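Local coordinates for acyl-[acyl-carrier-protein]--UDP-N-acetylglucosamine O-acyltransferase (Helicobacter pylori, PDB 1J2Z) that catalyses the transfer of a (3R)-hydroxyacyl chain from acyl carrier protein to UDP-N-acetylglucosamine, the first step of lipid A biosynthesis, at residues 6-11 with 20-25; 37-42 with 55-60; 227-232 with 247-252. All blocks are in the same frame, centred on the assembly; numbering follows the deposited sequence.

Contact 1 of 3, residues 6-11 with 20-25; sequences KTAIIS and VEIGEF. With SO4 (sulfate ion), chain D.
Thr-7 and Glu-24 meet through a short hydrogen bond. Thr-7 OG1 gives its proton to Glu-24 OE2 at 2.6 Å, meeting that oxygen nearly along its C-O axis. The same hydroxyl accepts from the backbone: Phe-25 N donates to Thr-7 OG1 at 3.1 Å, with an N-H...O angle of 155°. The torsion of Thr-7 (chi1 57°), with OG1 between the backbone N and the carbonyl carbon, turns the hydroxyl toward Glu-24 and Phe-25; it donates to one and accepts from the other. One hydroxyl therefore ties a carboxylate and a peptide N-H of residues 20-25 to residues 6-11. Its oxygen, Thr-7 OG1, also stands over one face of the Phe-25 ring, toward the rim.

A water adds a second link. Water 1 accepts from Thr-7 N at 3.1 Å and lies 2.7 Å from Glu-24 OE2. It also lies within hydrogen-bonding distance of a sulfate ion, probably from the crystallisation liquor. Lys-6 N makes a weak hydrogen bond to sulfate O3, and the sulfate is also held by Lys-3.

Apolar contacts flank the polar group. Thr-7 CB lies 3.6 Å from Phe-25 CE2. Ile-10 CD1 and Ile-22 CD1 touch tip to tip at 3.6 Å. Ala-8 CB rests against Ile-22 CG2.

The contact closes the first coil of the left-handed beta-helix, between two of its three sheets. Phe-25 packs edge-to-face with Phe-25 of each neighbouring subunit in the trimer. Ile-10 and Ile-22 both touch Ile-28 of strand 27-28. Strand 9-10 pairs with strand 27-28, and strand 21-22 pairs with strand 39-40.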
ATOM      1  N   LYS A   6     -26.727   6.642  16.503  1.00 24.27           N
ATOM      2  CA  LYS A   6     -26.806   7.848  17.318  1.00 27.20           C
ATOM      3  C   LYS A   6     -25.439   8.489  17.549  1.00 26.22           C
ATOM      4  O   LYS A   6     -25.344   9.696  17.765  1.00 26.39           O
ATOM      5  CB  LYS A   6     -27.447   7.519  18.666  1.00 28.68           C
ATOM      6  CG  LYS A   6     -27.720   8.730  19.538  1.00 37.29           C
ATOM      7  CD  LYS A   6     -28.488   8.333  20.793  1.00 53.44           C
ATOM      8  CE  LYS A   6     -29.801   7.634  20.446  1.00 59.31           C
ATOM      9  NZ  LYS A   6     -30.694   8.483  19.604  1.00 64.11           N
ATOM     10  N   THR A   7     -24.385   7.679  17.515  1.00 17.77           N
ATOM     11  CA  THR A   7     -23.031   8.182  17.728  1.00 21.65           C
ATOM     12  C   THR A   7     -22.465   8.896  16.503  1.00 21.70           C
ATOM     13  O   THR A   7     -21.474   9.616  16.604  1.00 25.50           O
ATOM     14  CB  THR A   7     -22.062   7.046  18.084  1.00 18.96           C
ATOM     15  OG1 THR A   7     -22.090   6.067  17.042  1.00 24.96           O
ATOM     16  CG2 THR A   7     -22.448   6.398  19.414  1.00 19.81           C
ATOM     17  N   ALA A   8     -23.076   8.681  15.344  1.00 19.32           N
ATOM     18  CA  ALA A   8     -22.607   9.321  14.117  1.00 24.71           C
ATOM     19  C   ALA A   8     -22.755  10.840  14.204  1.00 20.71           C
ATOM     20  O   ALA A   8     -23.716  11.340  14.788  1.00 20.40           O
ATOM     21  CB  ALA A   8     -23.390   8.787  12.914  1.00 25.72           C
ATOM     22  N   ILE A   9     -21.790  11.565  13.641  1.00 16.33           N
ATOM     23  CA  ILE A   9     -21.826  13.025  13.632  1.00 17.11           C
ATOM     24  C   ILE A   9     -22.253  13.439  12.230  1.00 21.46           C
ATOM     25  O   ILE A   9     -21.527  13.222  11.257  1.00 21.64           O
ATOM     26  CB  ILE A   9     -20.447  13.645  13.935  1.00 18.76           C
ATOM     27  CG1 ILE A   9     -19.967  13.209  15.323  1.00 24.92           C
ATOM     28  CG2 ILE A   9     -20.542  15.179  13.873  1.00 26.17           C
ATOM     29  CD1 ILE A   9     -20.890  13.636  16.468  1.00 30.86           C
ATOM     30  N   ILE A  10     -23.431  14.041  12.137  1.00 21.67           N
ATOM     31  CA  ILE A  10     -23.993  14.438  10.854  1.00 22.29           C
ATOM     32  C   ILE A  10     -24.389  15.910  10.833  1.00 23.02           C
ATOM     33  O   ILE A  10     -25.257  16.337  11.590  1.00 21.07           O
ATOM     34  CB  ILE A  10     -25.242  13.586  10.549  1.00 28.09           C
ATOM     35  CG1 ILE A  10     -24.890  12.099  10.663  1.00 18.10           C
ATOM     36  CG2 ILE A  10     -25.781  13.915   9.157  1.00 26.58           C
ATOM     37  CD1 ILE A  10     -26.095  11.189  10.591  1.00 18.78           C
ATOM     38  N   SER A  11     -23.749  16.681   9.965  1.00 23.77           N
ATOM     39  CA  SER A  11     -24.054  18.102   9.849  1.00 23.49           C
ATOM     40  C   SER A  11     -25.521  18.311   9.513  1.00 25.28           C
ATOM     41  O   SER A  11     -26.087  17.598   8.687  1.00 20.66           O
ATOM     42  CB  SER A  11     -23.215  18.745   8.751  1.00 24.00           C
ATOM     43  OG  SER A  11     -23.730  20.025   8.432  1.00 21.12           O
ATOM     44  N   VAL A  20     -31.455   5.494   4.056  1.00 31.73           N
ATOM     45  CA  VAL A  20     -30.009   5.529   4.267  1.00 25.57           C
ATOM     46  C   VAL A  20     -29.573   4.932   5.607  1.00 24.92           C
ATOM     47  O   VAL A  20     -30.147   5.228   6.646  1.00 24.90           O
ATOM     48  CB  VAL A  20     -29.462   6.973   4.180  1.00 25.25           C
ATOM     49  CG1 VAL A  20     -27.965   6.991   4.491  1.00 17.71           C
ATOM     50  CG2 VAL A  20     -29.717   7.536   2.790  1.00 21.89           C
ATOM     51  N   GLU A  21     -28.550   4.086   5.566  1.00 20.76           N
ATOM     52  CA  GLU A  21     -28.017   3.465   6.770  1.00 21.90           C
ATOM     53  C   GLU A  21     -26.657   4.081   7.075  1.00 20.71           C
ATOM     54  O   GLU A  21     -25.796   4.172   6.197  1.00 21.71           O
ATOM     55  CB  GLU A  21     -27.859   1.958   6.571  1.00 21.83           C
ATOM     56  CG  GLU A  21     -29.162   1.225   6.333  1.00 35.61           C
ATOM     57  CD  GLU A  21     -28.945  -0.257   6.099  1.00 39.26           C
ATOM     58  OE1 GLU A  21     -28.356  -0.914   6.984  1.00 35.24           O
ATOM     59  OE2 GLU A  21     -29.355  -0.760   5.032  1.00 43.42           O
ATOM     60  N   ILE A  22     -26.465   4.497   8.321  1.00 19.72           N
ATOM     61  CA  ILE A  22     -25.210   5.114   8.731  1.00 23.58           C
ATOM     62  C   ILE A  22     -24.712   4.412   9.990  1.00 25.69           C
ATOM     63  O   ILE A  22     -25.387   4.412  11.019  1.00 22.30           O
ATOM     64  CB  ILE A  22     -25.414   6.627   8.993  1.00 20.38           C
ATOM     65  CG1 ILE A  22     -25.864   7.312   7.697  1.00 21.21           C
ATOM     66  CG2 ILE A  22     -24.128   7.256   9.506  1.00 20.71           C
ATOM     67  CD1 ILE A  22     -26.148   8.799   7.837  1.00 17.85           C
ATOM     68  N   GLY A  23     -23.532   3.806   9.894  1.00 23.92           N
ATOM     69  CA  GLY A  23     -22.974   3.081  11.023  1.00 20.42           C
ATOM     70  C   GLY A  23     -22.441   3.954  12.137  1.00 19.54           C
ATOM     71  O   GLY A  23     -22.475   5.179  12.046  1.00 18.95           O
ATOM     72  N   GLU A  24     -21.934   3.314  13.187  1.00 20.69           N
ATOM     73  CA  GLU A  24     -21.391   4.017  14.348  1.00 17.93           C
ATOM     74  C   GLU A  24     -20.213   4.932  14.011  1.00 17.35           C
ATOM     75  O   GLU A  24     -19.362   4.597  13.191  1.00 18.60           O
ATOM     76  CB  GLU A  24     -20.916   3.008  15.404  1.00 18.25           C
ATOM     77  CG  GLU A  24     -21.923   1.935  15.762  1.00 21.25           C
ATOM     78  CD  GLU A  24     -22.995   2.426  16.705  1.00 20.16           C
ATOM     79  OE1 GLU A  24     -23.926   1.646  16.986  1.00 23.95           O
ATOM     80  OE2 GLU A  24     -22.906   3.584  17.172  1.00 27.53           O
ATOM     81  N   PHE A  25     -20.177   6.087  14.664  1.00 17.37           N
ATOM     82  CA  PHE A  25     -19.095   7.052  14.507  1.00 18.58           C
ATOM     83  C   PHE A  25     -18.812   7.617  13.116  1.00 19.78           C
ATOM     84  O   PHE A  25     -17.705   8.085  12.864  1.00 24.22           O
ATOM     85  CB  PHE A  25     -17.797   6.453  15.074  1.00 14.46           C
ATOM     86  CG  PHE A  25     -17.942   5.907  16.473  1.00 17.74           C
ATOM     87  CD1 PHE A  25     -17.620   4.583  16.753  1.00 16.40           C
ATOM     88  CD2 PHE A  25     -18.429   6.710  17.502  1.00 19.26           C
ATOM     89  CE1 PHE A  25     -17.781   4.055  18.038  1.00 20.81           C
ATOM     90  CE2 PHE A  25     -18.597   6.199  18.794  1.00 22.92           C
ATOM     91  CZ  PHE A  25     -18.272   4.867  19.062  1.00 17.43           C
TER
HETATM   92  S   SO4 D 413     -28.202   3.153  17.778  1.00 91.90           S
HETATM   93  O1  SO4 D 413     -27.877   3.289  19.194  1.00 94.58           O
HETATM   94  O2  SO4 D 413     -29.007   1.963  17.575  1.00 92.34           O
HETATM   95  O3  SO4 D 413     -28.939   4.316  17.319  1.00 92.49           O
HETATM   96  O4  SO4 D 413     -26.983   3.035  16.979  1.00 91.07           O
HETATM   97  O   HOH W   1     -24.975   4.760  18.421  1.00 38.02           O

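Contact 2 of 3, residues 37-42 with 55-60; sequences GVKLHN and NTEIFP
The imidazole of His-41 stacks on the ring of Phe-59. The centroids are 4.0 Å apart and the planes are inclined by 24°. His-41 NE2 lies 3.6 Å above the plane of the Phe-59 ring, over its centre, while Phe-59 CD2 lies over one face of the imidazole, toward its rim. At the imidazole edge, His-41 NE2 donates to Glu-57 OE1 at 2.6 Å, with an N-H...O angle of 158°. The oxygen is met on its anti side. Ring and carboxylate are nearly coplanar, so the carboxylate and the phenyl ring together limit rotation of the imidazole. The bond places a proton on NE2; the carboxylate, and a sulfate ion bound close to the His-41 side chain, would probably also favour the cationic form.

Glu-57 reaches the ring on an extended chain, with CG opposite its backbone N (chi1 -176°). Lys-39 runs alongside it, also extended. Their charged ends stay beyond salt-bridge range, but water 3 joins them: it accepts from Lys-39 NZ and donates to Glu-57 OE1 at 2.8 Å. On the other face of the sheet, Leu-40 CD2 touches Ile-58 CD1 at 3.7 Å.

The backbones form a regular parallel ladder. Lys-39 N bonds to Thr-56 O, Ile-58 N to Lys-39 O, and His-41 N to Ile-58 O, each at 2.9 Å. Water 2 bridges Gly-37 O and Asn-55 OD1 at the start of the ladder.

Strands 39-40 and 57-58 come from successive coils and lie side by side in one sheet of the left-handed beta-helix. Asn-42 bonds to Thr-45 of the second subunit. Phe-59 makes a cation-pi contact with Arg-89. Strand 39-40 lies between strands 21-22 and 57-58, and strand 57-58 is followed in the sheet by strand 87-88.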
ATOM      1  N   GLY A  37     -31.071   4.547  -0.202  1.00 15.67           N
ATOM      2  CA  GLY A  37     -30.459   3.243  -0.029  1.00 21.05           C
ATOM      3  C   GLY A  37     -28.969   3.185   0.248  1.00 25.53           C
ATOM      4  O   GLY A  37     -28.407   2.092   0.300  1.00 22.45           O
ATOM      5  N   VAL A  38     -28.322   4.335   0.413  1.00 20.55           N
ATOM      6  CA  VAL A  38     -26.889   4.338   0.695  1.00 20.29           C
ATOM      7  C   VAL A  38     -26.610   3.682   2.041  1.00 20.15           C
ATOM      8  O   VAL A  38     -27.329   3.913   3.013  1.00 24.02           O
ATOM      9  CB  VAL A  38     -26.311   5.772   0.734  1.00 24.16           C
ATOM     10  CG1 VAL A  38     -24.954   5.779   1.460  1.00 19.06           C
ATOM     11  CG2 VAL A  38     -26.148   6.304  -0.683  1.00 22.95           C
ATOM     12  N   LYS A  39     -25.566   2.858   2.091  1.00 17.50           N
ATOM     13  CA  LYS A  39     -25.193   2.202   3.336  1.00 21.06           C
ATOM     14  C   LYS A  39     -23.755   2.512   3.735  1.00 17.84           C
ATOM     15  O   LYS A  39     -22.808   2.147   3.040  1.00 18.57           O
ATOM     16  CB  LYS A  39     -25.368   0.680   3.244  1.00 19.04           C
ATOM     17  CG  LYS A  39     -24.938  -0.029   4.526  1.00 22.41           C
ATOM     18  CD  LYS A  39     -25.180  -1.536   4.489  1.00 29.45           C
ATOM     19  CE  LYS A  39     -24.753  -2.180   5.803  1.00 31.06           C
ATOM     20  NZ  LYS A  39     -25.122  -3.620   5.872  1.00 42.62           N
ATOM     21  N   LEU A  40     -23.603   3.190   4.865  1.00 19.10           N
ATOM     22  CA  LEU A  40     -22.290   3.530   5.375  1.00 19.09           C
ATOM     23  C   LEU A  40     -22.041   2.656   6.583  1.00 17.35           C
ATOM     24  O   LEU A  40     -22.850   2.635   7.509  1.00 19.14           O
ATOM     25  CB  LEU A  40     -22.234   4.994   5.818  1.00 19.59           C
ATOM     26  CG  LEU A  40     -22.567   6.087   4.805  1.00 22.05           C
ATOM     27  CD1 LEU A  40     -22.348   7.443   5.460  1.00 20.32           C
ATOM     28  CD2 LEU A  40     -21.694   5.940   3.572  1.00 17.31           C
ATOM     29  N   HIS A  41     -20.933   1.926   6.582  1.00 20.18           N
ATOM     30  CA  HIS A  41     -20.614   1.106   7.737  1.00 18.84           C
ATOM     31  C   HIS A  41     -20.112   2.055   8.809  1.00 17.82           C
ATOM     32  O   HIS A  41     -20.185   3.271   8.647  1.00 17.48           O
ATOM     33  CB  HIS A  41     -19.547   0.076   7.380  1.00 18.63           C
ATOM     34  CG  HIS A  41     -20.033  -0.974   6.430  1.00 23.85           C
ATOM     35  ND1 HIS A  41     -19.951  -2.322   6.702  1.00 25.17           N
ATOM     36  CD2 HIS A  41     -20.633  -0.871   5.221  1.00 22.80           C
ATOM     37  CE1 HIS A  41     -20.482  -3.004   5.703  1.00 28.35           C
ATOM     38  NE2 HIS A  41     -20.903  -2.146   4.790  1.00 24.23           N
ATOM     39  N   ASN A  42     -19.614   1.516   9.911  1.00 16.76           N
ATOM     40  CA  ASN A  42     -19.108   2.373  10.971  1.00 19.83           C
ATOM     41  C   ASN A  42     -17.866   3.131  10.509  1.00 17.55           C
ATOM     42  O   ASN A  42     -17.136   2.675   9.631  1.00 17.84           O
ATOM     43  CB  ASN A  42     -18.744   1.532  12.196  1.00 19.32           C
ATOM     44  CG  ASN A  42     -17.557   0.613  11.940  1.00 24.76           C
ATOM     45  OD1 ASN A  42     -16.409   0.948  12.256  1.00 25.76           O
ATOM     46  ND2 ASN A  42     -17.827  -0.542  11.350  1.00 16.45           N
ATOM     47  N   ASN A  55     -27.984   3.355  -3.354  1.00 17.21           N
ATOM     48  CA  ASN A  55     -27.522   2.018  -3.020  1.00 19.58           C
ATOM     49  C   ASN A  55     -26.018   1.801  -2.918  1.00 22.85           C
ATOM     50  O   ASN A  55     -25.563   0.665  -2.807  1.00 23.11           O
ATOM     51  CB  ASN A  55     -28.124   1.017  -4.009  1.00 25.25           C
ATOM     52  CG  ASN A  55     -29.640   1.053  -4.013  1.00 26.78           C
ATOM     53  OD1 ASN A  55     -30.274   0.861  -2.980  1.00 33.18           O
ATOM     54  ND2 ASN A  55     -30.225   1.304  -5.175  1.00 30.61           N
ATOM     55  N   THR A  56     -25.235   2.870  -2.951  1.00 20.94           N
ATOM     56  CA  THR A  56     -23.797   2.679  -2.825  1.00 18.70           C
ATOM     57  C   THR A  56     -23.485   2.308  -1.377  1.00 20.33           C
ATOM     58  O   THR A  56     -24.109   2.827  -0.449  1.00 21.17           O
ATOM     59  CB  THR A  56     -23.031   3.942  -3.252  1.00 18.93           C
ATOM     60  OG1 THR A  56     -23.014   4.004  -4.682  1.00 16.91           O
ATOM     61  CG2 THR A  56     -21.597   3.922  -2.727  1.00 15.19           C
ATOM     62  N   GLU A  57     -22.546   1.385  -1.191  1.00 17.24           N
ATOM     63  CA  GLU A  57     -22.164   0.943   0.148  1.00 18.99           C
ATOM     64  C   GLU A  57     -20.684   1.227   0.368  1.00 19.49           C
ATOM     65  O   GLU A  57     -19.853   0.914  -0.483  1.00 17.07           O
ATOM     66  CB  GLU A  57     -22.444  -0.553   0.308  1.00 19.54           C
ATOM     67  CG  GLU A  57     -22.160  -1.104   1.698  1.00 17.46           C
ATOM     68  CD  GLU A  57     -22.497  -2.586   1.812  1.00 24.47           C
ATOM     69  OE1 GLU A  57     -22.394  -3.136   2.923  1.00 20.71           O
ATOM     70  OE2 GLU A  57     -22.862  -3.200   0.789  1.00 24.15           O
ATOM     71  N   ILE A  58     -20.365   1.826   1.512  1.00 17.58           N
ATOM     72  CA  ILE A  58     -18.992   2.188   1.834  1.00 16.39           C
ATOM     73  C   ILE A  58     -18.573   1.564   3.162  1.00 19.78           C
ATOM     74  O   ILE A  58     -19.249   1.733   4.177  1.00 18.92           O
ATOM     75  CB  ILE A  58     -18.864   3.718   1.912  1.00 15.83           C
ATOM     76  CG1 ILE A  58     -19.353   4.324   0.589  1.00 17.23           C
ATOM     77  CG2 ILE A  58     -17.421   4.113   2.214  1.00 14.06           C
ATOM     78  CD1 ILE A  58     -19.449   5.830   0.588  1.00 19.98           C
ATOM     79  N   PHE A  59     -17.446   0.856   3.145  1.00 19.43           N
ATOM     80  CA  PHE A  59     -16.943   0.165   4.329  1.00 16.08           C
ATOM     81  C   PHE A  59     -16.122   1.016   5.309  1.00 19.29           C
ATOM     82  O   PHE A  59     -15.699   2.123   4.984  1.00 20.53           O
ATOM     83  CB  PHE A  59     -16.174  -1.080   3.883  1.00 15.23           C
ATOM     84  CG  PHE A  59     -17.071  -2.177   3.367  1.00 17.37           C
ATOM     85  CD1 PHE A  59     -17.753  -2.031   2.160  1.00 17.90           C
ATOM     86  CD2 PHE A  59     -17.266  -3.341   4.108  1.00 21.22           C
ATOM     87  CE1 PHE A  59     -18.617  -3.028   1.693  1.00 24.97           C
ATOM     88  CE2 PHE A  59     -18.127  -4.349   3.656  1.00 19.51           C
ATOM     89  CZ  PHE A  59     -18.805  -4.194   2.446  1.00 22.58           C
ATOM     90  N   PRO A  60     -15.877   0.491   6.525  1.00 19.54           N
ATOM     91  CA  PRO A  60     -15.123   1.189   7.572  1.00 19.10           C
ATOM     92  C   PRO A  60     -13.816   1.874   7.211  1.00 18.10           C
ATOM     93  O   PRO A  60     -13.003   1.356   6.453  1.00 20.72           O
ATOM     94  CB  PRO A  60     -14.912   0.103   8.630  1.00 20.91           C
ATOM     95  CG  PRO A  60     -16.126  -0.757   8.475  1.00 17.71           C
ATOM     96  CD  PRO A  60     -16.239  -0.869   6.973  1.00 15.56           C
TER
HETATM   97  O   HOH W   2     -29.590  -0.478  -0.358  1.00 47.22           O
HETATM   98  O   HOH W   3     -23.765  -5.307   3.909  1.00 46.05           O

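Contact 3 of 3, residues 227-232 with 247-252; sequences SAKLEL and FILESS
Leu-249 points its branched end at Ala-228, Lys-229 and Leu-232, joining two consecutive helices of the C-terminal helical domain. Helix 224-234 supplies one side, and helix 239-250 supplies the other. The contact is wholly apolar, and no hydrogen bond crosses it.

The two methyls of Leu-249 divide the work. Leu-249 CD1 meets Leu-232 CD1 at 3.6 Å, the two leucines reaching toward each other tip to tip. Leu-249 CD2 lies 3.8 Å from Ala-228 CB. The side chain of Lys-229 passes at about a right angle to that of Leu-249, and Lys-229 CG lies 3.6 Å from Leu-249 CD2. Leu-249 spans these positions with CG opposite its carbonyl carbon (chi1 -61°) and an extended second torsion. Ala-228 and Leu-232 are one helical turn apart, with Lys-229 next to the first, so the leucine end meets one side of the helix.

The small side chain of Ala-228 marks the closest backbone approach, with Ala-228 CA 7.1 Å from Leu-249 CA. The polar end of Lys-229 turns to its own helix and forms a salt bridge with Glu-226. Arg-225, also on that helix, donates to the carbonyl oxygen of Leu-249, a polar tie beside the apolar one. Ile-248 adds a looser contact and also packs on Leu-217 of helix 204-217. Ile-248 CG2 lies 4.2 Å from Ala-228 CB.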
ATOM      1  N   SER A 227      -1.975   6.000 -39.118  1.00 32.17           N
ATOM      2  CA  SER A 227      -2.767   4.808 -39.398  1.00 35.14           C
ATOM      3  C   SER A 227      -4.185   4.999 -38.877  1.00 32.90           C
ATOM      4  O   SER A 227      -5.151   4.546 -39.494  1.00 31.08           O
ATOM      5  CB  SER A 227      -2.138   3.576 -38.740  1.00 35.65           C
ATOM      6  OG  SER A 227      -0.869   3.301 -39.302  1.00 39.05           O
ATOM      7  N   ALA A 228      -4.308   5.675 -37.738  1.00 31.57           N
ATOM      8  CA  ALA A 228      -5.616   5.919 -37.140  1.00 32.70           C
ATOM      9  C   ALA A 228      -6.461   6.807 -38.052  1.00 32.97           C
ATOM     10  O   ALA A 228      -7.632   6.518 -38.300  1.00 32.02           O
ATOM     11  CB  ALA A 228      -5.455   6.570 -35.767  1.00 24.82           C
ATOM     12  N   LYS A 229      -5.861   7.885 -38.549  1.00 34.36           N
ATOM     13  CA  LYS A 229      -6.564   8.807 -39.433  1.00 34.66           C
ATOM     14  C   LYS A 229      -6.994   8.102 -40.716  1.00 37.75           C
ATOM     15  O   LYS A 229      -8.115   8.288 -41.190  1.00 39.28           O
ATOM     16  CB  LYS A 229      -5.672  10.015 -39.748  1.00 37.06           C
ATOM     17  CG  LYS A 229      -5.268  10.789 -38.502  1.00 36.02           C
ATOM     18  CD  LYS A 229      -4.782  12.196 -38.798  1.00 41.59           C
ATOM     19  CE  LYS A 229      -3.468  12.201 -39.545  1.00 47.41           C
ATOM     20  NZ  LYS A 229      -2.911  13.582 -39.622  1.00 49.00           N
ATOM     21  N   LEU A 230      -6.108   7.281 -41.269  1.00 36.80           N
ATOM     22  CA  LEU A 230      -6.424   6.545 -42.486  1.00 39.55           C
ATOM     23  C   LEU A 230      -7.542   5.550 -42.221  1.00 38.57           C
ATOM     24  O   LEU A 230      -8.389   5.304 -43.079  1.00 40.60           O
ATOM     25  CB  LEU A 230      -5.189   5.800 -42.997  1.00 41.49           C
ATOM     26  CG  LEU A 230      -4.127   6.655 -43.690  1.00 45.69           C
ATOM     27  CD1 LEU A 230      -2.886   5.818 -43.969  1.00 44.14           C
ATOM     28  CD2 LEU A 230      -4.702   7.214 -44.988  1.00 48.08           C
ATOM     29  N   GLU A 231      -7.538   4.984 -41.021  1.00 36.07           N
ATOM     30  CA  GLU A 231      -8.540   4.008 -40.628  1.00 35.18           C
ATOM     31  C   GLU A 231      -9.925   4.653 -40.578  1.00 38.53           C
ATOM     32  O   GLU A 231     -10.929   4.022 -40.910  1.00 37.74           O
ATOM     33  CB  GLU A 231      -8.175   3.432 -39.260  1.00 41.61           C
ATOM     34  CG  GLU A 231      -8.626   2.008 -39.044  1.00 42.13           C
ATOM     35  CD  GLU A 231      -8.090   1.069 -40.105  1.00 41.48           C
ATOM     36  OE1 GLU A 231      -6.873   1.098 -40.374  1.00 42.87           O
ATOM     37  OE2 GLU A 231      -8.888   0.297 -40.668  1.00 41.03           O
ATOM     38  N   LEU A 232      -9.970   5.913 -40.161  1.00 35.91           N
ATOM     39  CA  LEU A 232     -11.222   6.652 -40.074  1.00 43.07           C
ATOM     40  C   LEU A 232     -11.747   6.989 -41.469  1.00 48.48           C
ATOM     41  O   LEU A 232     -12.953   7.149 -41.670  1.00 46.22           O
ATOM     42  CB  LEU A 232     -11.011   7.935 -39.271  1.00 40.73           C
ATOM     43  CG  LEU A 232     -10.769   7.735 -37.774  1.00 42.92           C
ATOM     44  CD1 LEU A 232     -10.153   8.991 -37.179  1.00 39.74           C
ATOM     45  CD2 LEU A 232     -12.085   7.385 -37.083  1.00 40.99           C
ATOM     46  N   PHE A 247     -10.062   7.851 -30.028  1.00 23.19           N
ATOM     47  CA  PHE A 247      -9.417   7.800 -28.715  1.00 24.73           C
ATOM     48  C   PHE A 247      -7.926   8.064 -28.905  1.00 21.68           C
ATOM     49  O   PHE A 247      -7.331   8.901 -28.222  1.00 24.20           O
ATOM     50  CB  PHE A 247      -9.600   6.419 -28.075  1.00 26.65           C
ATOM     51  CG  PHE A 247      -8.910   6.274 -26.743  1.00 27.68           C
ATOM     52  CD1 PHE A 247      -9.459   6.834 -25.596  1.00 23.52           C
ATOM     53  CD2 PHE A 247      -7.690   5.608 -26.645  1.00 29.44           C
ATOM     54  CE1 PHE A 247      -8.807   6.736 -24.370  1.00 20.03           C
ATOM     55  CE2 PHE A 247      -7.025   5.504 -25.422  1.00 28.66           C
ATOM     56  CZ  PHE A 247      -7.585   6.069 -24.282  1.00 23.27           C
ATOM     57  N   ILE A 248      -7.336   7.341 -29.850  1.00 20.95           N
ATOM     58  CA  ILE A 248      -5.920   7.461 -30.166  1.00 22.45           C
ATOM     59  C   ILE A 248      -5.506   8.869 -30.574  1.00 21.75           C
ATOM     60  O   ILE A 248      -4.519   9.399 -30.066  1.00 29.37           O
ATOM     61  CB  ILE A 248      -5.533   6.474 -31.293  1.00 23.06           C
ATOM     62  CG1 ILE A 248      -5.599   5.042 -30.764  1.00 30.17           C
ATOM     63  CG2 ILE A 248      -4.144   6.794 -31.825  1.00 24.71           C
ATOM     64  CD1 ILE A 248      -5.413   3.972 -31.837  1.00 27.91           C
ATOM     65  N   LEU A 249      -6.253   9.476 -31.491  1.00 26.65           N
ATOM     66  CA  LEU A 249      -5.926  10.821 -31.954  1.00 24.94           C
ATOM     67  C   LEU A 249      -6.081  11.882 -30.867  1.00 28.09           C
ATOM     68  O   LEU A 249      -5.491  12.955 -30.962  1.00 27.71           O
ATOM     69  CB  LEU A 249      -6.791  11.198 -33.164  1.00 30.85           C
ATOM     70  CG  LEU A 249      -6.657  10.341 -34.428  1.00 31.89           C
ATOM     71  CD1 LEU A 249      -7.548  10.912 -35.523  1.00 38.08           C
ATOM     72  CD2 LEU A 249      -5.210  10.307 -34.890  1.00 29.19           C
ATOM     73  N   GLU A 250      -6.864  11.585 -29.834  1.00 31.20           N
ATOM     74  CA  GLU A 250      -7.072  12.539 -28.747  1.00 33.11           C
ATOM     75  C   GLU A 250      -6.053  12.409 -27.619  1.00 34.19           C
ATOM     76  O   GLU A 250      -6.018  13.236 -26.708  1.00 33.77           O
ATOM     77  CB  GLU A 250      -8.479  12.381 -28.166  1.00 35.28           C
ATOM     78  CG  GLU A 250      -9.582  12.915 -29.060  1.00 41.98           C
ATOM     79  CD  GLU A 250     -10.963  12.626 -28.506  1.00 48.84           C
ATOM     80  OE1 GLU A 250     -11.200  12.919 -27.314  1.00 47.06           O
ATOM     81  OE2 GLU A 250     -11.813  12.108 -29.260  1.00 59.15           O
ATOM     82  N   SER A 251      -5.219  11.376 -27.686  1.00 30.98           N
ATOM     83  CA  SER A 251      -4.215  11.132 -26.654  1.00 31.34           C
ATOM     84  C   SER A 251      -3.268  12.301 -26.373  1.00 30.39           C
ATOM     85  O   SER A 251      -2.746  12.926 -27.294  1.00 28.43           O
ATOM     86  CB  SER A 251      -3.391   9.900 -27.019  1.00 27.06           C
ATOM     87  OG  SER A 251      -2.429   9.637 -26.019  1.00 25.73           O
ATOM     88  N   SER A 252      -3.043  12.573 -25.089  1.00 32.15           N
ATOM     89  CA  SER A 252      -2.150  13.646 -24.656  1.00 33.30           C
ATOM     90  C   SER A 252      -0.791  13.088 -24.261  1.00 32.82           C
ATOM     91  O   SER A 252       0.251  13.612 -24.654  1.00 31.73           O
ATOM     92  CB  SER A 252      -2.745  14.390 -23.455  1.00 37.39           C
ATOM     93  OG  SER A 252      -3.775  15.277 -23.850  1.00 43.83           O
TER

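From the N terminus the three contacts come in series; none nests in or crosses another. Contact 1 closes an eight-residue connection within the first coil, joining strands of two different sheets. Contact 2 closes a loop of twelve residues and joins neighbouring strands of a single sheet. The two touch: strand 21-22 pairs with strand 39-40, with a probable hydrogen bond from Gly-23 N to Leu-40 O at 2.7 Å. Both also reach the second subunit. Contact 3 closes a fourteen-residue span, mostly helical, that holds the end of helix 224-234, the turn and the start of helix 239-250. It lies beyond the chain's centre, with its nearest atoms about 24 Å from contact 2.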